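Side-chain contact in putative NAD-dependent epimerase/dehydratase (Bacillus halodurans, PDB 3E8X), which binds NADP in a Rossmann-type fold and is probably an epimerase or dehydratase among the atypical short-chain dehydrogenases/reductases, its substrate unknown: residues A[113-118]-A[124-129]. Residues are numbered along the deposited sequence; the frame is centred on the assembly and turned at random. Where two conformers were deposited one is given.
Sequences KTIQEA and KRFIMV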
# COMPACT_ATOMS: atom_id res chain seq x y z
N LYS A 113 9.88 -3.70 -0.76
CA LYS A 113 11.28 -3.66 -1.12
C LYS A 113 12.02 -4.99 -0.87
O LYS A 113 12.93 -5.31 -1.62
CB LYS A 113 11.99 -2.48 -0.45
CG LYS A 113 11.44 -1.05 -0.85
CD LYS A 113 12.23 0.10 -0.27
CE LYS A 113 12.01 0.26 1.26
NZ LYS A 113 12.75 1.42 1.89
N THR A 114 11.66 -5.75 0.18
CA THR A 114 12.33 -7.05 0.47
C THR A 114 12.01 -8.07 -0.61
O THR A 114 12.86 -8.87 -1.01
CB THR A 114 11.92 -7.66 1.86
OG1 THR A 114 10.52 -8.01 1.87
CG2 THR A 114 12.24 -6.70 2.97
N ILE A 115 10.77 -8.02 -1.09
CA ILE A 115 10.30 -8.85 -2.17
C ILE A 115 11.04 -8.55 -3.48
O ILE A 115 11.45 -9.49 -4.17
CB ILE A 115 8.76 -8.64 -2.40
CG1 ILE A 115 7.97 -9.15 -1.18
CG2 ILE A 115 8.35 -9.28 -3.69
CD1 ILE A 115 6.45 -8.86 -1.20
N GLN A 116 11.17 -7.27 -3.79
CA GLN A 116 11.86 -6.83 -4.98
C GLN A 116 13.33 -7.22 -4.92
O GLN A 116 13.93 -7.65 -5.92
CB GLN A 116 11.72 -5.32 -5.15
CG GLN A 116 10.38 -4.89 -5.74
CD GLN A 116 10.17 -3.37 -5.70
OE1 GLN A 116 11.06 -2.59 -5.31
NE2 GLN A 116 8.97 -2.94 -6.10
N GLU A 117 13.93 -7.09 -3.75
CA GLU A 117 15.33 -7.48 -3.60
C GLU A 117 15.52 -9.01 -3.77
O GLU A 117 16.48 -9.41 -4.36
CB GLU A 117 15.87 -7.03 -2.25
CG GLU A 117 17.36 -7.27 -2.10
CD GLU A 117 18.19 -6.42 -3.05
OE1 GLU A 117 19.29 -6.91 -3.45
OE2 GLU A 117 17.73 -5.29 -3.39
N ALA A 118 14.60 -9.83 -3.24
CA ALA A 118 14.62 -11.27 -3.44
C ALA A 118 14.47 -11.64 -4.92
O ALA A 118 15.25 -12.46 -5.41
CB ALA A 118 13.57 -11.99 -2.56
N LYS A 124 14.51 -17.64 -4.26
CA LYS A 124 13.17 -18.12 -4.62
C LYS A 124 12.21 -18.21 -3.41
O LYS A 124 11.04 -17.92 -3.53
CB LYS A 124 13.24 -19.50 -5.34
CG LYS A 124 13.96 -19.44 -6.69
CD LYS A 124 13.01 -19.23 -7.92
CE LYS A 124 11.88 -18.10 -7.82
NZ LYS A 124 10.55 -18.68 -8.28
N ARG A 125 12.74 -18.59 -2.27
CA ARG A 125 11.91 -18.94 -1.11
C ARG A 125 11.66 -17.74 -0.20
O ARG A 125 12.59 -17.12 0.30
CB ARG A 125 12.54 -20.12 -0.38
CG ARG A 125 11.67 -20.73 0.72
CD ARG A 125 10.34 -21.26 0.19
NE ARG A 125 9.59 -22.09 1.15
CZ ARG A 125 8.28 -22.02 1.31
NH1 ARG A 125 7.55 -21.18 0.62
NH2 ARG A 125 7.67 -22.78 2.20
N PHE A 126 10.38 -17.43 0.01
CA PHE A 126 9.97 -16.28 0.77
C PHE A 126 8.80 -16.64 1.70
O PHE A 126 7.73 -17.09 1.24
CB PHE A 126 9.60 -15.14 -0.17
CG PHE A 126 9.54 -13.78 0.48
CD1 PHE A 126 10.50 -12.82 0.18
CD2 PHE A 126 8.51 -13.44 1.35
CE1 PHE A 126 10.45 -11.57 0.76
CE2 PHE A 126 8.46 -12.18 1.95
CZ PHE A 126 9.44 -11.25 1.66
N ILE A 127 9.00 -16.45 3.00
CA ILE A 127 7.93 -16.63 3.99
C ILE A 127 7.54 -15.25 4.59
O ILE A 127 8.35 -14.54 5.17
CB ILE A 127 8.38 -17.58 5.16
CG1 ILE A 127 9.27 -18.75 4.61
CG2 ILE A 127 7.16 -18.01 6.05
CD1 ILE A 127 8.61 -19.62 3.61
N MSE A 128 6.27 -14.89 4.39
CA MSE A 128 5.68 -13.72 4.95
C MSE A 128 4.97 -14.04 6.27
O MSE A 128 4.16 -14.96 6.36
CB MSE A 128 4.68 -13.15 3.97
CG MSE A 128 3.80 -12.08 4.54
SE MSE A 128 4.93 -10.51 4.79
CE MSE A 128 5.15 -9.86 3.00
N VAL A 129 5.31 -13.28 7.31
CA VAL A 129 4.56 -13.28 8.57
C VAL A 129 3.58 -12.13 8.49
O VAL A 129 3.94 -10.99 8.59
CB VAL A 129 5.48 -13.16 9.81
CG1 VAL A 129 4.68 -13.24 11.10
CG2 VAL A 129 6.57 -14.24 9.75
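Phe126, on strand 125-129, drives its ring against Thr114, Ile115 and Ala118 of helix 100-121, joining the last two elements of a beta-alpha-beta unit in the Rossmann-type fold; the helical turns at 113-118 and the strand run almost antiparallel, with 169° between their axes. At the start of the strand, Arg125 points the other way, its guanidinium held by the carbonyl oxygens of Leu207 and Val208. Phe126 follows with CB facing the helix, and CG anti to the backbone N (chi1 -163°) tilts the ring along the strand, bringing CZ to Thr114 and Ile115 while CD1 stays beside Ala118. Ala118 CB meets the ring edge 4.2 Å from Phe126 CD1, a methyl small enough for the ring to approach the helix backbone. Ile115 lies obliquely to the ring, its CG1 3.8 Å from Phe126 CZ, and both rest on Leu158 of helix 145-160. Thr114 suits a buried helical site because its hydroxyl bonds to the carbonyl oxygen of Ala111, while the same OG1 lies in the ring plane, 3.4 Å from Phe126 CZ. An alanine in place of Phe126 would probably open a gap beneath the helix where the ring now meets Ile115 CG1 and Ala118 CB. Further on, Met128, a selenomethionine, also packs on Leu158, and Val129 touches the bound NADP, its carbonyl oxygen hydrogen-bonded to Lys151 NZ.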